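Side-chain contacts in putative Oleoyl-[acyl-carrier protein] thioesterase (Lactobacillus plantarum, PDB 2OWN), which probably hydrolyses the thioester of oleoyl-[acyl-carrier protein] to release the free fatty acid, as acyl-ACP thioesterases of the hotdog superfamily do: residues R74-D79 with Q108-I113; I35-L40 with F100-A105. All coordinates share one frame; numbering follows the deposited sequence.

Contact 1 (R74-D79 with Q108-I113); sequences RMPRQD and QQLAYI
Leu-110 shows how one leucine can bind a loop to a strand through two different kinds of partner. Its CB rests 3.4 Å from Arg-74 O. With CG anti to the carbonyl carbon (chi1 -62°), the side chain leaves its own backbone and runs beside that of Arg-74 in the same direction. At the fork the methyls part company: CD1 turns to the proline ring, 4.1 Å from Pro-76 CG, whereas CD2 lies against the arginine chain, 3.6 Å from Arg-74 CG. The same methyl lies 3.5 Å off the guanidinium plane, displaced from the centre toward its edge atoms. A weak bond from Arg-74 NH1 to Met-75 O (3.4 Å) and a salt bridge from Arg-74 NH2 to Glu-80 help fix that flat group over the methyl. Between the backbones, Arg-74 N donates to Leu-110 O at 3.1 Å. Leu-110 and Ala-111 sit together opposite the single residue Ile-102, making a classic beta bulge at a corner of strand 109-121. Pro-76 also packs on Ile-102 of strand 95-103, while Met-75, a selenomethionine, and Ala-111 touch Leu-34 of helix 31-48.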
loop_
_atom_site.group_PDB
_atom_site.type_symbol
_atom_site.label_atom_id
_atom_site.label_comp_id
_atom_site.label_asym_id
_atom_site.label_seq_id
_atom_site.Cartn_x
_atom_site.Cartn_y
_atom_site.Cartn_z
ATOM N N ARG B 74 20.283 -2.505 4.660
ATOM C CA ARG B 74 19.453 -3.434 3.857
ATOM C C ARG B 74 17.980 -3.165 4.150
ATOM O O ARG B 74 17.648 -2.811 5.286
ATOM C CB ARG B 74 19.779 -4.923 4.042
ATOM C CG ARG B 74 19.363 -5.600 5.346
ATOM C CD ARG B 74 19.579 -7.074 5.235
ATOM N NE ARG B 74 19.112 -7.757 6.435
ATOM C CZ ARG B 74 17.858 -8.145 6.699
ATOM N NH1 ARG B 74 16.832 -7.894 5.868
ATOM N NH2 ARG B 74 17.620 -8.775 7.858
HETATM N N MSE B 75 17.120 -3.349 3.148
HETATM C CA MSE B 75 15.680 -3.144 3.316
HETATM C C MSE B 75 15.078 -4.335 4.056
HETATM O O MSE B 75 15.601 -5.457 3.912
HETATM C CB MSE B 75 14.955 -2.945 1.975
HETATM C CG MSE B 75 15.395 -1.687 1.246
HETATM SE SE MSE B 75 14.899 -0.072 2.227
HETATM C CE MSE B 75 13.040 0.081 1.715
ATOM N N PRO B 76 14.045 -4.093 4.907
ATOM C CA PRO B 76 13.374 -5.213 5.564
ATOM C C PRO B 76 12.775 -6.221 4.543
ATOM O O PRO B 76 12.309 -5.809 3.473
ATOM C CB PRO B 76 12.270 -4.523 6.365
ATOM C CG PRO B 76 12.793 -3.205 6.647
ATOM C CD PRO B 76 13.483 -2.813 5.400
ATOM N N ARG B 77 12.870 -7.507 4.865
ATOM C CA ARG B 77 12.375 -8.610 4.027
ATOM C C ARG B 77 10.933 -8.949 4.394
ATOM O O ARG B 77 10.490 -8.636 5.511
ATOM C CB ARG B 77 13.240 -9.859 4.258
ATOM C CG ARG B 77 14.708 -9.727 3.822
ATOM C CD ARG B 77 15.631 -10.689 4.592
ATOM N NE ARG B 77 15.190 -12.088 4.600
ATOM C CZ ARG B 77 15.747 -13.084 5.316
ATOM N NH1 ARG B 77 16.804 -12.885 6.135
ATOM N NH2 ARG B 77 15.223 -14.319 5.224
ATOM N N GLN B 78 10.220 -9.603 3.461
ATOM C CA GLN B 78 8.833 -10.082 3.682
ATOM C C GLN B 78 8.836 -11.044 4.884
ATOM O O GLN B 78 9.731 -11.888 4.996
ATOM C CB GLN B 78 8.276 -10.818 2.459
ATOM C CG GLN B 78 6.840 -11.346 2.583
ATOM C CD GLN B 78 6.425 -12.232 1.418
ATOM O OE1 GLN B 78 6.882 -12.056 0.303
ATOM N NE2 GLN B 78 5.555 -13.188 1.685
ATOM N N ASP B 79 7.849 -10.867 5.766
ATOM C CA ASP B 79 7.650 -11.644 7.016
ATOM C C ASP B 79 8.696 -11.432 8.130
ATOM O O ASP B 79 8.661 -12.145 9.145
ATOM C CB ASP B 79 7.421 -13.151 6.708
ATOM C CG ASP B 79 6.267 -13.386 5.743
ATOM O OD1 ASP B 79 5.388 -12.518 5.630
ATOM O OD2 ASP B 79 6.250 -14.430 5.068
ATOM N N GLN B 108 20.471 -5.601 14.867
ATOM C CA GLN B 108 21.341 -4.991 13.837
ATOM C C GLN B 108 20.564 -3.956 13.019
ATOM O O GLN B 108 19.409 -4.208 12.650
ATOM C CB GLN B 108 21.973 -6.048 12.919
ATOM C CG GLN B 108 22.921 -7.012 13.651
ATOM N N GLN B 109 21.206 -2.816 12.727
ATOM C CA GLN B 109 20.578 -1.713 11.973
ATOM C C GLN B 109 20.359 -2.038 10.485
ATOM O O GLN B 109 21.317 -2.363 9.764
ATOM C CB GLN B 109 21.373 -0.400 12.122
ATOM C CG GLN B 109 20.845 0.826 11.349
ATOM C CD GLN B 109 21.648 2.079 11.644
ATOM O OE1 GLN B 109 21.706 2.521 12.778
ATOM N NE2 GLN B 109 22.208 2.695 10.604
ATOM N N LEU B 110 19.104 -1.881 10.051
ATOM C CA LEU B 110 18.654 -2.079 8.671
ATOM C C LEU B 110 18.622 -0.726 7.951
ATOM O O LEU B 110 19.093 -0.619 6.807
ATOM C CB LEU B 110 17.271 -2.754 8.640
ATOM C CG LEU B 110 17.158 -4.149 9.256
ATOM C CD1 LEU B 110 15.738 -4.665 9.074
ATOM C CD2 LEU B 110 18.141 -5.143 8.651
ATOM N N ALA B 111 18.021 0.283 8.602
ATOM C CA ALA B 111 17.943 1.658 8.079
ATOM C C ALA B 111 17.990 2.719 9.191
ATOM O O ALA B 111 17.597 2.447 10.330
ATOM C CB ALA B 111 16.706 1.845 7.204
ATOM N N TYR B 112 18.523 3.893 8.837
ATOM C CA TYR B 112 18.658 5.072 9.720
ATOM C C TYR B 112 18.154 6.284 8.935
ATOM O O TYR B 112 18.703 6.587 7.864
ATOM C CB TYR B 112 20.104 5.232 10.190
ATOM C CG TYR B 112 20.417 6.540 10.891
ATOM C CD1 TYR B 112 19.801 6.867 12.119
ATOM C CD2 TYR B 112 21.365 7.449 10.352
ATOM C CE1 TYR B 112 20.101 8.092 12.791
ATOM C CE2 TYR B 112 21.679 8.679 11.021
ATOM C CZ TYR B 112 21.041 8.982 12.235
ATOM O OH TYR B 112 21.327 10.153 12.880
ATOM N N ILE B 113 17.115 6.939 9.469
ATOM C CA ILE B 113 16.468 8.094 8.860
ATOM C C ILE B 113 16.611 9.329 9.745
ATOM O O ILE B 113 16.404 9.239 10.960
ATOM C CB ILE B 113 14.951 7.848 8.604
ATOM C CG1 ILE B 113 14.716 6.563 7.781
ATOM C CG2 ILE B 113 14.294 9.065 7.919
ATOM C CD1 ILE B 113 13.240 6.243 7.510
#

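Contact 2 (I35-L40 with F100-A105); sequences IDIAVL and FWIRDA
Ala-38 and Phe-100 form the tight end of this helix-on-sheet contact. Here the small residue lets the ring come right up to the helix: Ala-38 CB is 3.5 Å from Phe-100 CD2, and the edge of the ring meets the helix backbone, with CE2 3.2 Å from Ala-38 O and that oxygen near the ring plane. Placing CG beside the backbone N (chi1 -46°) sends the ring across to the helix. Strand 100-103 and helix 35-40 have axes 9.2 Å apart at an angle of 117°, an arrangement that belongs to the hotdog fold, in which a curved antiparallel sheet wraps round a long helix, here 31-48. A leucine in place of Phe-100 would probably take away the ring edge that meets Ala-38 O and leave a gap beside Ala-38 CB. One strand alternation further on, packing is looser, Ile-102 CD1 reaching Ile-37 CG1 at 4.2 Å. Val-39 points away from the strand and packs on Tyr-20 of the second subunit. Trp-101 and Arg-103, on the other face of the strand, are partly exposed.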
loop_
_atom_site.group_PDB
_atom_site.type_symbol
_atom_site.label_atom_id
_atom_site.label_comp_id
_atom_site.label_asym_id
_atom_site.label_seq_id
_atom_site.Cartn_x
_atom_site.Cartn_y
_atom_site.Cartn_z
ATOM N N ILE B 35 9.115 4.590 4.881
ATOM C CA ILE B 35 8.604 5.884 5.419
ATOM C C ILE B 35 7.282 5.662 6.174
ATOM O O ILE B 35 7.090 6.270 7.238
ATOM C CB ILE B 35 8.462 6.980 4.316
ATOM C CG1 ILE B 35 9.831 7.318 3.717
ATOM C CG2 ILE B 35 7.814 8.258 4.847
ATOM C CD1 ILE B 35 10.877 7.865 4.687
ATOM N N ASP B 36 6.392 4.817 5.625
ATOM C CA ASP B 36 5.098 4.464 6.278
ATOM C C ASP B 36 5.254 3.981 7.738
ATOM O O ASP B 36 4.585 4.510 8.642
ATOM C CB ASP B 36 4.298 3.396 5.486
ATOM C CG ASP B 36 3.522 3.931 4.280
ATOM O OD1 ASP B 36 3.204 5.135 4.167
ATOM O OD2 ASP B 36 3.159 3.064 3.444
ATOM N N ILE B 37 6.160 3.019 7.941
ATOM C CA ILE B 37 6.430 2.440 9.288
ATOM C C ILE B 37 7.210 3.398 10.209
ATOM O O ILE B 37 7.025 3.333 11.419
ATOM C CB ILE B 37 7.052 0.994 9.231
ATOM C CG1 ILE B 37 8.502 0.973 8.711
ATOM C CG2 ILE B 37 6.108 0.064 8.421
ATOM C CD1 ILE B 37 9.079 -0.437 8.532
ATOM N N ALA B 38 8.093 4.242 9.643
ATOM C CA ALA B 38 8.841 5.271 10.417
ATOM C C ALA B 38 7.844 6.290 10.998
ATOM O O ALA B 38 7.865 6.555 12.202
ATOM C CB ALA B 38 9.886 5.977 9.563
ATOM N N VAL B 39 6.960 6.799 10.129
ATOM C CA VAL B 39 5.879 7.753 10.493
ATOM C C VAL B 39 4.839 7.110 11.452
ATOM O O VAL B 39 4.308 7.817 12.316
ATOM C CB VAL B 39 5.247 8.422 9.215
ATOM C CG1 VAL B 39 3.932 9.187 9.505
ATOM C CG2 VAL B 39 6.280 9.326 8.547
ATOM N N LEU B 40 4.558 5.800 11.284
ATOM C CA LEU B 40 3.660 5.017 12.174
ATOM C C LEU B 40 4.213 5.045 13.605
ATOM O O LEU B 40 3.451 5.259 14.537
ATOM C CB LEU B 40 3.498 3.554 11.720
ATOM C CG LEU B 40 2.541 2.639 12.506
ATOM C CD1 LEU B 40 1.099 3.140 12.410
ATOM C CD2 LEU B 40 2.638 1.214 12.013
ATOM N N PHE B 100 14.999 8.332 13.216
ATOM C CA PHE B 100 14.330 7.008 13.195
ATOM C C PHE B 100 15.370 5.907 12.936
ATOM O O PHE B 100 16.285 6.124 12.133
ATOM C CB PHE B 100 13.281 6.846 12.081
ATOM C CG PHE B 100 12.314 7.990 11.921
ATOM C CD1 PHE B 100 12.725 9.180 11.282
ATOM C CD2 PHE B 100 10.952 7.849 12.268
ATOM C CE1 PHE B 100 11.828 10.257 11.080
ATOM C CE2 PHE B 100 10.034 8.930 12.058
ATOM C CZ PHE B 100 10.478 10.133 11.461
ATOM N N TRP B 101 15.200 4.744 13.574
ATOM C CA TRP B 101 16.070 3.565 13.393
ATOM C C TRP B 101 15.203 2.340 13.143
ATOM O O TRP B 101 14.332 2.050 13.967
ATOM C CB TRP B 101 16.923 3.281 14.620
ATOM C CG TRP B 101 17.864 4.337 14.968
ATOM C CD1 TRP B 101 19.190 4.386 14.661
ATOM C CD2 TRP B 101 17.571 5.517 15.711
ATOM N NE1 TRP B 101 19.750 5.532 15.163
ATOM C CE2 TRP B 101 18.784 6.254 15.813
ATOM C CE3 TRP B 101 16.397 6.041 16.300
ATOM C CZ2 TRP B 101 18.863 7.501 16.485
ATOM C CZ3 TRP B 101 16.467 7.292 16.986
ATOM C CH2 TRP B 101 17.701 8.004 17.063
ATOM N N ILE B 102 15.407 1.671 12.006
ATOM C CA ILE B 102 14.703 0.429 11.647
ATOM C C ILE B 102 15.783 -0.632 11.896
ATOM O O ILE B 102 16.853 -0.559 11.255
ATOM C CB ILE B 102 14.206 0.401 10.189
ATOM C CG1 ILE B 102 13.371 1.646 9.829
ATOM C CG2 ILE B 102 13.404 -0.861 9.925
ATOM C CD1 ILE B 102 12.152 1.860 10.642
ATOM N N ARG B 103 15.504 -1.564 12.826
ATOM C CA ARG B 103 16.419 -2.650 13.224
ATOM C C ARG B 103 15.775 -4.025 13.060
ATOM O O ARG B 103 14.538 -4.143 13.098
ATOM C CB ARG B 103 16.843 -2.473 14.689
ATOM C CG ARG B 103 17.572 -1.165 15.011
ATOM C CD ARG B 103 18.024 -1.149 16.472
ATOM N NE ARG B 103 18.835 0.028 16.827
ATOM C CZ ARG B 103 18.424 1.180 17.394
ATOM N NH1 ARG B 103 17.144 1.412 17.748
ATOM N NH2 ARG B 103 19.337 2.137 17.635
ATOM N N ASP B 104 16.618 -5.062 12.897
ATOM C CA ASP B 104 16.139 -6.468 12.744
ATOM C C ASP B 104 15.854 -7.101 14.122
ATOM O O ASP B 104 16.091 -6.458 15.157
ATOM C CB ASP B 104 17.084 -7.335 11.849
ATOM C CG ASP B 104 18.471 -7.650 12.460
ATOM O OD1 ASP B 104 18.776 -7.406 13.653
ATOM O OD2 ASP B 104 19.286 -8.192 11.680
ATOM N N ALA B 105 15.366 -8.351 14.111
ATOM C CA ALA B 105 15.066 -9.142 15.341
ATOM C C ALA B 105 16.263 -9.322 16.304
ATOM O O ALA B 105 16.068 -9.353 17.528
ATOM C CB ALA B 105 14.455 -10.515 14.975
#

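Contacts 1 and 2 share a pair of neighbouring strands, one set against a loop and the other against a helix. Their centres are about 8 Å apart, and strands 95-103 and 109-121 pair antiparallel between them: Phe-100 N lies 2.8 Å from Ile-113 O and Ile-102 N lies 2.9 Å from Ala-111 O, both probable hydrogen bonds. On the helix side, Ile-113 of contact 1 touches both Ala-38 and Phe-100 of contact 2. On the other face, Tyr-112 CD1 approaches Trp-101 NE1 to 3.3 Å. The segments alternate along the chain, within the N-terminal of two hotdog-family regions. Both contacts also reach the second subunit, through Gln-78 and Asp-79 in one and Asp-36, Ile-37, Val-39 and Leu-40 in the other.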